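Local coordinates for CalS10 (Micromonospora echinospora, PDB 6UK5), which probably transfers a methyl group from S-adenosylmethionine to an amino pentose during calicheamicin biosynthesis, at residues Arg49-Asp54 against Gly148-Leu153; Ala56-Val61 against Ala117-Phe122; Leu153-Phe158 against Gly245-Thr250. All coordinates share one frame; numbering follows the deposited sequence.

Contact 1. Residues Arg49-Asp54 against Gly148-Leu153; sequences RAARPD and GGVLVL
Ala-51 and Arg-52, where helix 37-51 runs out, meet Gly-148 to Val-150, at the corner leading into strand 149-153, in a small, partly buried contact of helix end against strand end. It buries 194 Å² and contains no hydrogen bond between the two segments. Its apolar part centres on one methyl group: Val-150 CG2 lies 3.8 Å from Ala-51 CB and 3.9 Å from Arg-52 CB. With Val-150 CG1 anti to the backbone N (chi1 -176°), CG2 falls beside that nitrogen and is the branch that meets the helix end. In the Rossmann-like fold of class I methyltransferases, helix 37-51 leads into the first central strand, 57-61, and strand 149-153 lies two places along the same sheet, so the contact sets the end of the helix before that strand against a strand that comes much later in the chain. Arg-52, the first residue to leave helical geometry, sends an extended side chain alongside Gly-148 and Gly-149, its CD 4.0 Å from Gly-149 CA. Gly-149 N sits over one face of the guanidinium, toward its rim; as both groups are donors, this is packing only. The charge is answered elsewhere: NE forms a salt bridge with Asp-116, while NH2 makes a weak hydrogen bond to Pro-147 O. Gly-148 adopts a positive phi of 76°, which favours glycine. On the helix side, Arg-49 NH1 bonds to Pro-53 O at 3.2 Å, approaching from above the carbonyl plane, and so links the last turn of the helix to the bend that follows it.

Contact 2. Residues Ala56-Val61 against Ala117-Phe122; sequences ARLLDV and AVTCLF. With SAM (S-adenosylmethionine), chain D.
Thr-119 and Asp-60 face each other across two neighbouring parallel strands, their side chains crossing at about a right angle. Thr-119 OG1 donates to Asp-60 OD1 at 2.8 Å, reaching it from above the carboxylate plane, 59° out of it. A chi1 of 71° sets this hydroxyl between the backbone N and the carbonyl carbon and leaves CG2 anti to the carbonyl carbon, within 4.0 Å of Leu-58 CD1, the two side chains again nearly at right angles. One threonine thus serves both neighbours on its face of the sheet, its oxygen the aspartate and its methyl the leucine; Ala-117 CB also touches Leu-58 CD1, 4.1 Å away. Helices 37-51 and 67-73 cover this face, the first through Ile-48 and Val-44. Strands 57-61 and 115-120 lie side by side at the middle of the Rossmann-like methyltransferase sheet, 115-120 being its fourth strand, and run 19° from parallel. Between them Leu-59 N and Val-61 N donate to Ala-117 O and Thr-119 O, Thr-119 N returns a bond to Leu-59 O, and Ala-117 N makes a weak one to Arg-57 O. On the face of Leu-59 and Val-118, Val-118 CG1 approaches Val-61 CG2 to 3.5 Å, the two valines meeting obliquely. Beyond the C-terminal ends of these strands lies S-adenosylmethionine, in the position expected for the fold, where the chain after strand 57-61 continues into a glycine-rich sequence consistent with a Rossmann-type turn. Leu-121 and Phe-122 belong to the cofactor pocket: the ligand's carboxylate atom O lies 3.4 Å from Phe-122 CB and at the edge of the phenyl ring, near its plane, and Leu-121 O is 3.6 Å from the ligand's CB.

Contact 3. Residues Leu153-Phe158 against Gly245-Thr250; sequences LEPWWF and GLFVAT
Leu-153 and Phe-247 form an antiparallel hydrogen-bonded pair: Leu-153 N donates to Phe-247 O and Phe-247 N to Leu-153 O, each at 2.8 Å. The next residue, Glu-154, points its polar end beyond the contact. Its extended chain carries OE2 to a salt bridge with Arg-244 and a hydrogen bond with Thr-242, and OE1 to Phe-122 N, so both oxygens of this buried carboxylate are engaged. Nearer the backbone, Glu-154 CB packs 3.7 Å from Leu-246 CD1. Strand 246-251 is the antiparallel member of the otherwise mainly parallel sheet, slotted between strands 149-153 and 232-237 to give the 3-2-1-4-5-7-6 order that marks class I methyltransferases. Past Glu-154 the first segment leaves this sheet and heads for the second one through strand 165-174. Along that exit Pro-155 meets the CD2 and CE2 atoms of the Phe-247 ring, the two side chains crossing at about a right angle with Pro-155 CG 3.7 Å from Phe-247 CE2. Phe-247 CG stands beside its own backbone N and anti to the carbonyl carbon (chi1 -77°), which swings the ring along the departing chain. Trp-157 extends the cluster, its CZ2 4.0 Å from Phe-247 CE2, while Pro-155 CB sits over one face of the indole, toward its rim. An alanine in place of Pro-155 would lack CG and CD and would probably take from Phe-247 CD2 and CE2 much of the proline ring that touches them, opening a gap between that phenyl ring and the departing chain. Tyr-223 of helix 220-229 packs against Leu-153, Pro-155 and Phe-247 alike, bringing the helix onto the same hydrophobic group.

Strand 149-153 supplies the common element: contact 1 uses its N-terminal part and contact 3 its end, while contact 2 lies alongside, through probable backbone hydrogen bonds of Val-118 N and Cys-120 N to Val-150 O and Val-152 O. Contacts 2 and 3 are buried, whereas contact 1 is partly buried, at the end of the strands remote from the cofactor. Their chemistry follows: contact 1 has packing without a hydrogen bond across its segments, partly against glycine backbone, contact 2 has regular parallel-strand bonding with a polar pair beside the cofactor end, and contact 3 has a brief antiparallel pairing followed by aromatic and proline packing. A probable bond of Glu-154 N to Cys-120 O joins contacts 2 and 3.

Contact 1. Residues Arg49-Asp54 against Gly148-Leu153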
loop_
_atom_site.group_PDB
_atom_site.type_symbol
_atom_site.label_atom_id
_atom_site.label_comp_id
_atom_site.label_asym_id
_atom_site.label_seq_id
_atom_site.Cartn_x
_atom_site.Cartn_y
_atom_site.Cartn_z
ATOM N N ARG A 49 23.370 -22.122 -23.900
ATOM C CA ARG A 49 24.619 -22.863 -24.019
ATOM C C ARG A 49 24.368 -24.308 -24.427
ATOM O O ARG A 49 25.174 -24.898 -25.155
ATOM C CB ARG A 49 25.373 -22.816 -22.690
ATOM C CG ARG A 49 25.816 -21.424 -22.280
ATOM C CD ARG A 49 26.842 -20.881 -23.246
ATOM N NE ARG A 49 27.407 -19.614 -22.802
ATOM C CZ ARG A 49 28.368 -18.966 -23.449
ATOM N NH1 ARG A 49 28.872 -19.465 -24.570
ATOM N NH2 ARG A 49 28.825 -17.818 -22.977
ATOM N N ALA A 50 23.260 -24.893 -23.966
ATOM C CA ALA A 50 22.895 -26.235 -24.404
ATOM C C ALA A 50 22.748 -26.297 -25.918
ATOM O O ALA A 50 23.356 -27.146 -26.579
ATOM C CB ALA A 50 21.600 -26.670 -23.722
ATOM N N ALA A 51 21.941 -25.397 -26.488
ATOM C CA ALA A 51 21.690 -25.403 -27.923
ATOM C C ALA A 51 22.820 -24.780 -28.733
ATOM O O ALA A 51 22.966 -25.109 -29.916
ATOM C CB ALA A 51 20.383 -24.665 -28.227
ATOM N N ARG A 52 23.611 -23.892 -28.138
ATOM C CA ARG A 52 24.663 -23.166 -28.854
ATOM C C ARG A 52 25.832 -22.994 -27.897
ATOM O O ARG A 52 26.008 -21.935 -27.281
ATOM C CB ARG A 52 24.149 -21.823 -29.379
ATOM C CG ARG A 52 24.865 -21.314 -30.632
ATOM C CD ARG A 52 24.087 -20.167 -31.264
ATOM N NE ARG A 52 24.765 -19.567 -32.412
ATOM C CZ ARG A 52 24.859 -20.133 -33.611
ATOM N NH1 ARG A 52 24.333 -21.330 -33.833
ATOM N NH2 ARG A 52 25.486 -19.502 -34.594
ATOM N N PRO A 53 26.655 -24.034 -27.737
ATOM C CA PRO A 53 27.745 -23.970 -26.749
ATOM C C PRO A 53 28.657 -22.765 -26.901
ATOM O O PRO A 53 29.238 -22.312 -25.906
ATOM C CB PRO A 53 28.508 -25.281 -26.997
ATOM C CG PRO A 53 27.489 -26.211 -27.571
ATOM C CD PRO A 53 26.563 -25.355 -28.389
ATOM N N ASP A 54 28.800 -22.226 -28.110
ATOM C CA ASP A 54 29.723 -21.132 -28.381
ATOM C C ASP A 54 29.052 -19.761 -28.349
ATOM O O ASP A 54 29.682 -18.767 -28.725
ATOM C CB ASP A 54 30.388 -21.349 -29.743
ATOM C CG ASP A 54 31.114 -22.678 -29.832
ATOM O OD1 ASP A 54 31.696 -23.110 -28.812
ATOM O OD2 ASP A 54 31.096 -23.290 -30.922
ATOM N N GLY A 148 21.632 -21.478 -36.772
ATOM C CA GLY A 148 21.706 -22.154 -35.497
ATOM C C GLY A 148 21.422 -21.269 -34.303
ATOM O O GLY A 148 21.411 -21.769 -33.171
ATOM N N GLY A 149 21.206 -19.973 -34.518
ATOM C CA GLY A 149 20.912 -19.080 -33.416
ATOM C C GLY A 149 19.691 -19.518 -32.635
ATOM O O GLY A 149 18.818 -20.232 -33.129
ATOM N N VAL A 150 19.637 -19.079 -31.381
ATOM C CA VAL A 150 18.610 -19.497 -30.436
ATOM C C VAL A 150 17.659 -18.335 -30.186
ATOM O O VAL A 150 18.091 -17.237 -29.818
ATOM C CB VAL A 150 19.229 -19.978 -29.111
ATOM C CG1 VAL A 150 18.146 -20.503 -28.177
ATOM C CG2 VAL A 150 20.285 -21.043 -29.369
ATOM N N LEU A 151 16.370 -18.579 -30.383
ATOM C CA LEU A 151 15.317 -17.660 -29.975
ATOM C C LEU A 151 14.581 -18.278 -28.797
ATOM O O LEU A 151 14.183 -19.446 -28.855
ATOM C CB LEU A 151 14.363 -17.373 -31.135
ATOM C CG LEU A 151 13.570 -16.069 -31.065
ATOM C CD1 LEU A 151 13.308 -15.553 -32.467
ATOM C CD2 LEU A 151 12.256 -16.278 -30.336
ATOM N N VAL A 152 14.416 -17.509 -27.726
ATOM C CA VAL A 152 13.729 -17.975 -26.528
ATOM C C VAL A 152 12.665 -16.952 -26.167
ATOM O O VAL A 152 12.938 -15.746 -26.137
ATOM C CB VAL A 152 14.698 -18.214 -25.352
ATOM C CG1 VAL A 152 15.960 -18.907 -25.845
ATOM C CG2 VAL A 152 15.029 -16.921 -24.634
ATOM N N LEU A 153 11.454 -17.433 -25.899
ATOM C CA LEU A 153 10.283 -16.577 -25.783
ATOM C C LEU A 153 9.395 -17.090 -24.666
ATOM O O LEU A 153 8.953 -18.242 -24.701
ATOM C CB LEU A 153 9.520 -16.544 -27.110
ATOM C CG LEU A 153 8.370 -15.553 -27.260
ATOM C CD1 LEU A 153 8.385 -14.982 -28.665
ATOM C CD2 LEU A 153 7.041 -16.224 -26.973
#

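Contact 2. Residues Ala56-Val61 against Ala117-Phe122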
loop_
_atom_site.group_PDB
_atom_site.type_symbol
_atom_site.label_atom_id
_atom_site.label_comp_id
_atom_site.label_asym_id
_atom_site.label_seq_id
_atom_site.Cartn_x
_atom_site.Cartn_y
_atom_site.Cartn_z
ATOM N N ALA A 56 27.934 -16.160 -27.949
ATOM C CA ALA A 56 28.681 -15.022 -27.426
ATOM C C ALA A 56 27.905 -13.709 -27.514
ATOM O O ALA A 56 28.046 -12.848 -26.639
ATOM C CB ALA A 56 30.012 -14.887 -28.171
ATOM N N ARG A 57 27.085 -13.546 -28.548
ATOM C CA ARG A 57 26.322 -12.322 -28.778
ATOM C C ARG A 57 24.847 -12.573 -28.491
ATOM O O ARG A 57 24.242 -13.476 -29.081
ATOM C CB ARG A 57 26.508 -11.828 -30.213
ATOM C CG ARG A 57 27.906 -11.332 -30.539
ATOM C CD ARG A 57 28.087 -11.143 -32.040
ATOM N NE ARG A 57 26.984 -10.405 -32.654
ATOM C CZ ARG A 57 26.816 -9.087 -32.588
ATOM N NH1 ARG A 57 27.679 -8.334 -31.921
ATOM N NH2 ARG A 57 25.776 -8.521 -33.186
ATOM N N LEU A 58 24.271 -11.772 -27.592
ATOM C CA LEU A 58 22.875 -11.913 -27.203
ATOM C C LEU A 58 22.162 -10.570 -27.266
ATOM O O LEU A 58 22.746 -9.527 -26.955
ATOM C CB LEU A 58 22.743 -12.492 -25.788
ATOM C CG LEU A 58 21.306 -12.685 -25.294
ATOM C CD1 LEU A 58 21.228 -13.927 -24.427
ATOM C CD2 LEU A 58 20.784 -11.482 -24.520
ATOM N N LEU A 59 20.892 -10.612 -27.668
ATOM C CA LEU A 59 20.020 -9.443 -27.718
ATOM C C LEU A 59 18.742 -9.745 -26.952
ATOM O O LEU A 59 18.047 -10.718 -27.261
ATOM C CB LEU A 59 19.698 -9.056 -29.166
ATOM C CG LEU A 59 18.563 -8.048 -29.362
ATOM C CD1 LEU A 59 18.986 -6.655 -28.942
ATOM C CD2 LEU A 59 18.112 -8.048 -30.815
ATOM N N ASP A 60 18.430 -8.915 -25.960
ATOM C CA ASP A 60 17.175 -9.005 -25.227
ATOM C C ASP A 60 16.202 -8.001 -25.832
ATOM O O ASP A 60 16.492 -6.800 -25.876
ATOM C CB ASP A 60 17.376 -8.733 -23.737
ATOM C CG ASP A 60 16.153 -9.066 -22.920
ATOM O OD1 ASP A 60 15.238 -9.724 -23.465
ATOM O OD2 ASP A 60 16.110 -8.666 -21.737
ATOM N N VAL A 61 15.056 -8.492 -26.294
ATOM C CA VAL A 61 14.078 -7.684 -27.011
ATOM C C VAL A 61 12.937 -7.355 -26.060
ATOM O O VAL A 61 12.387 -8.249 -25.404
ATOM C CB VAL A 61 13.569 -8.414 -28.263
ATOM C CG1 VAL A 61 12.433 -7.646 -28.892
ATOM C CG2 VAL A 61 14.702 -8.597 -29.262
ATOM N N ALA A 117 21.895 -15.377 -29.975
ATOM C CA ALA A 117 20.665 -15.640 -29.246
ATOM C C ALA A 117 19.877 -14.346 -29.115
ATOM O O ALA A 117 20.459 -13.273 -28.935
ATOM C CB ALA A 117 20.959 -16.226 -27.861
ATOM N N VAL A 118 18.555 -14.456 -29.210
ATOM C CA VAL A 118 17.647 -13.331 -29.021
ATOM C C VAL A 118 16.561 -13.769 -28.049
ATOM O O VAL A 118 15.904 -14.791 -28.273
ATOM C CB VAL A 118 17.022 -12.867 -30.351
ATOM C CG1 VAL A 118 16.007 -11.762 -30.099
ATOM C CG2 VAL A 118 18.101 -12.421 -31.330
ATOM N N THR A 119 16.377 -13.009 -26.975
ATOM C CA THR A 119 15.405 -13.352 -25.949
ATOM C C THR A 119 14.287 -12.319 -25.906
ATOM O O THR A 119 14.480 -11.148 -26.248
ATOM C CB THR A 119 16.054 -13.455 -24.563
ATOM O OG1 THR A 119 16.430 -12.151 -24.105
ATOM C CG2 THR A 119 17.285 -14.348 -24.604
ATOM N N CYS A 120 13.108 -12.779 -25.482
ATOM C CA CYS A 120 11.901 -11.955 -25.384
ATOM C C CYS A 120 11.105 -12.533 -24.212
ATOM O O CYS A 120 10.328 -13.475 -24.385
ATOM C CB CYS A 120 11.098 -11.969 -26.676
ATOM S SG CYS A 120 9.782 -10.722 -26.777
ATOM N N LEU A 121 11.312 -11.967 -23.026
ATOM C CA LEU A 121 10.915 -12.612 -21.786
ATOM C C LEU A 121 9.882 -11.783 -21.032
ATOM O O LEU A 121 9.678 -10.596 -21.299
ATOM C CB LEU A 121 12.140 -12.850 -20.884
ATOM C CG LEU A 121 13.377 -13.411 -21.592
ATOM C CD1 LEU A 121 14.612 -13.287 -20.706
ATOM C CD2 LEU A 121 13.165 -14.854 -22.029
ATOM N N PHE A 122 9.236 -12.446 -20.070
ATOM C CA PHE A 122 8.203 -11.843 -19.227
ATOM C C PHE A 122 7.037 -11.322 -20.069
ATOM O O PHE A 122 6.539 -10.214 -19.863
ATOM C CB PHE A 122 8.792 -10.731 -18.348
ATOM C CG PHE A 122 8.008 -10.452 -17.080
ATOM C CD1 PHE A 122 7.083 -11.360 -16.585
ATOM C CD2 PHE A 122 8.216 -9.277 -16.377
ATOM C CE1 PHE A 122 6.383 -11.100 -15.427
ATOM C CE2 PHE A 122 7.513 -9.010 -15.215
ATOM C CZ PHE A 122 6.594 -9.925 -14.741
HETATM N N SAM D . 12.388 -8.164 -20.252
HETATM C CA SAM D . 11.594 -7.235 -19.513
HETATM C C SAM D . 11.582 -7.555 -17.986
HETATM O O SAM D . 11.397 -8.745 -17.632
HETATM O OXT SAM D . 11.753 -6.582 -17.224
HETATM C CB SAM D . 10.160 -7.225 -20.058
HETATM C CG SAM D . 9.509 -5.920 -19.631
HETATM S SD SAM D . 7.731 -6.203 -19.784
HETATM C CE SAM D . 7.101 -4.934 -18.698
HETATM C "C5'" SAM D . 7.222 -5.543 -21.418
HETATM C "C4'" SAM D . 8.148 -4.548 -22.129
HETATM O "O4'" SAM D . 7.914 -4.633 -23.546
HETATM C "C3'" SAM D . 7.934 -3.084 -21.736
HETATM O "O3'" SAM D . 9.050 -2.589 -21.000
HETATM C "C2'" SAM D . 7.792 -2.335 -23.075
HETATM O "O2'" SAM D . 8.635 -1.190 -23.135
HETATM C "C1'" SAM D . 8.205 -3.379 -24.113
HETATM N N9 SAM D . 7.501 -3.282 -25.385
HETATM C C8 SAM D . 6.148 -3.367 -25.602
HETATM N N7 SAM D . 5.806 -3.325 -26.865
HETATM C C5 SAM D . 7.014 -3.212 -27.531
HETATM C C6 SAM D . 7.345 -3.143 -28.898
HETATM N N6 SAM D . 6.441 -3.128 -29.881
HETATM N N1 SAM D . 8.654 -3.077 -29.226
HETATM C C2 SAM D . 9.562 -3.070 -28.247
HETATM N N3 SAM D . 9.371 -3.117 -26.927
HETATM C C4 SAM D . 8.070 -3.188 -26.633
#

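Contact 3. Residues Leu153-Phe158 against Gly245-Thr250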
loop_
_atom_site.group_PDB
_atom_site.type_symbol
_atom_site.label_atom_id
_atom_site.label_comp_id
_atom_site.label_asym_id
_atom_site.label_seq_id
_atom_site.Cartn_x
_atom_site.Cartn_y
_atom_site.Cartn_z
ATOM N N LEU A 153 11.454 -17.433 -25.899
ATOM C CA LEU A 153 10.283 -16.577 -25.783
ATOM C C LEU A 153 9.395 -17.090 -24.666
ATOM O O LEU A 153 8.953 -18.242 -24.701
ATOM C CB LEU A 153 9.520 -16.544 -27.110
ATOM C CG LEU A 153 8.370 -15.553 -27.260
ATOM C CD1 LEU A 153 8.385 -14.982 -28.665
ATOM C CD2 LEU A 153 7.041 -16.224 -26.973
ATOM N N GLU A 154 9.141 -16.238 -23.672
ATOM C CA GLU A 154 8.229 -16.577 -22.591
ATOM C C GLU A 154 6.834 -16.093 -22.965
ATOM O O GLU A 154 6.595 -14.875 -22.972
ATOM C CB GLU A 154 8.683 -15.938 -21.284
ATOM C CG GLU A 154 7.872 -16.372 -20.070
ATOM C CD GLU A 154 8.248 -15.614 -18.816
ATOM O OE1 GLU A 154 9.242 -14.859 -18.853
ATOM O OE2 GLU A 154 7.546 -15.768 -17.796
ATOM N N PRO A 155 5.893 -16.982 -23.278
ATOM C CA PRO A 155 4.560 -16.540 -23.690
ATOM C C PRO A 155 3.629 -16.319 -22.507
ATOM O O PRO A 155 3.823 -16.848 -21.411
ATOM C CB PRO A 155 4.071 -17.712 -24.551
ATOM C CG PRO A 155 4.657 -18.900 -23.870
ATOM C CD PRO A 155 6.013 -18.452 -23.340
ATOM N N TRP A 156 2.602 -15.514 -22.755
ATOM C CA TRP A 156 1.505 -15.374 -21.811
ATOM C C TRP A 156 0.507 -16.513 -21.965
ATOM O O TRP A 156 0.119 -16.871 -23.082
ATOM C CB TRP A 156 0.806 -14.029 -22.026
ATOM C CG TRP A 156 -0.444 -13.828 -21.215
ATOM C CD1 TRP A 156 -1.699 -13.597 -21.703
ATOM C CD2 TRP A 156 -0.568 -13.842 -19.785
ATOM N NE1 TRP A 156 -2.593 -13.464 -20.669
ATOM C CE2 TRP A 156 -1.925 -13.611 -19.482
ATOM C CE3 TRP A 156 0.335 -14.026 -18.733
ATOM C CZ2 TRP A 156 -2.401 -13.559 -18.171
ATOM C CZ3 TRP A 156 -0.141 -13.975 -17.431
ATOM C CH2 TRP A 156 -1.496 -13.745 -17.163
ATOM N N TRP A 157 0.096 -17.077 -20.832
ATOM C CA TRP A 157 -0.986 -18.042 -20.761
ATOM C C TRP A 157 -1.892 -17.566 -19.632
ATOM O O TRP A 157 -1.475 -16.777 -18.781
ATOM C CB TRP A 157 -0.533 -19.482 -20.482
ATOM C CG TRP A 157 0.453 -20.090 -21.448
ATOM C CD1 TRP A 157 1.688 -20.589 -21.144
ATOM C CD2 TRP A 157 0.302 -20.236 -22.869
ATOM N NE1 TRP A 157 2.300 -21.065 -22.280
ATOM C CE2 TRP A 157 1.475 -20.851 -23.352
ATOM C CE3 TRP A 157 -0.712 -19.912 -23.776
ATOM C CZ2 TRP A 157 1.661 -21.148 -24.702
ATOM C CZ3 TRP A 157 -0.524 -20.208 -25.116
ATOM C CH2 TRP A 157 0.652 -20.818 -25.566
ATOM N N PHE A 158 -3.120 -18.042 -19.609
ATOM C CA PHE A 158 -3.966 -17.653 -18.489
ATOM C C PHE A 158 -3.658 -18.523 -17.275
ATOM O O PHE A 158 -3.669 -19.752 -17.386
ATOM C CB PHE A 158 -5.444 -17.792 -18.849
ATOM C CG PHE A 158 -5.909 -16.839 -19.911
ATOM C CD1 PHE A 158 -5.830 -15.473 -19.708
ATOM C CD2 PHE A 158 -6.453 -17.306 -21.096
ATOM C CE1 PHE A 158 -6.268 -14.588 -20.674
ATOM C CE2 PHE A 158 -6.894 -16.425 -22.066
ATOM C CZ PHE A 158 -6.802 -15.065 -21.854
ATOM N N GLY A 245 6.025 -21.550 -18.820
ATOM C CA GLY A 245 6.812 -22.271 -19.793
ATOM C C GLY A 245 7.676 -21.325 -20.612
ATOM O O GLY A 245 7.844 -20.147 -20.300
ATOM N N LEU A 246 8.228 -21.874 -21.692
ATOM C CA LEU A 246 9.222 -21.158 -22.480
ATOM C C LEU A 246 9.343 -21.812 -23.847
ATOM O O LEU A 246 9.560 -23.023 -23.934
ATOM C CB LEU A 246 10.575 -21.168 -21.760
ATOM C CG LEU A 246 11.559 -20.025 -22.008
ATOM C CD1 LEU A 246 11.126 -18.761 -21.286
ATOM C CD2 LEU A 246 12.945 -20.460 -21.556
ATOM N N PHE A 247 9.210 -21.018 -24.906
ATOM C CA PHE A 247 9.514 -21.481 -26.254
ATOM C C PHE A 247 11.002 -21.295 -26.521
ATOM O O PHE A 247 11.568 -20.242 -26.212
ATOM C CB PHE A 247 8.692 -20.726 -27.300
ATOM C CG PHE A 247 7.265 -21.184 -27.399
ATOM C CD1 PHE A 247 6.953 -22.400 -27.990
ATOM C CD2 PHE A 247 6.237 -20.407 -26.896
ATOM C CE1 PHE A 247 5.641 -22.828 -28.083
ATOM C CE2 PHE A 247 4.922 -20.830 -26.984
ATOM C CZ PHE A 247 4.624 -22.042 -27.577
ATOM N N VAL A 248 11.630 -22.322 -27.086
ATOM C CA VAL A 248 13.030 -22.283 -27.493
ATOM C C VAL A 248 13.094 -22.786 -28.927
ATOM O O VAL A 248 12.826 -23.966 -29.187
ATOM C CB VAL A 248 13.932 -23.122 -26.578
ATOM C CG1 VAL A 248 15.370 -23.072 -27.066
ATOM C CG2 VAL A 248 13.844 -22.622 -25.143
ATOM N N ALA A 249 13.441 -21.900 -29.855
ATOM C CA ALA A 249 13.498 -22.216 -31.271
ATOM C C ALA A 249 14.900 -21.934 -31.797
ATOM O O ALA A 249 15.669 -21.178 -31.196
ATOM C CB ALA A 249 12.465 -21.407 -32.063
ATOM N N THR A 250 15.229 -22.555 -32.927
ATOM C CA THR A 250 16.534 -22.393 -33.552
ATOM C C THR A 250 16.375 -22.047 -35.025
ATOM O O THR A 250 15.468 -22.537 -35.704
ATOM C CB THR A 250 17.402 -23.654 -33.386
ATOM O OG1 THR A 250 16.699 -24.804 -33.874
ATOM C CG2 THR A 250 17.779 -23.854 -31.916
#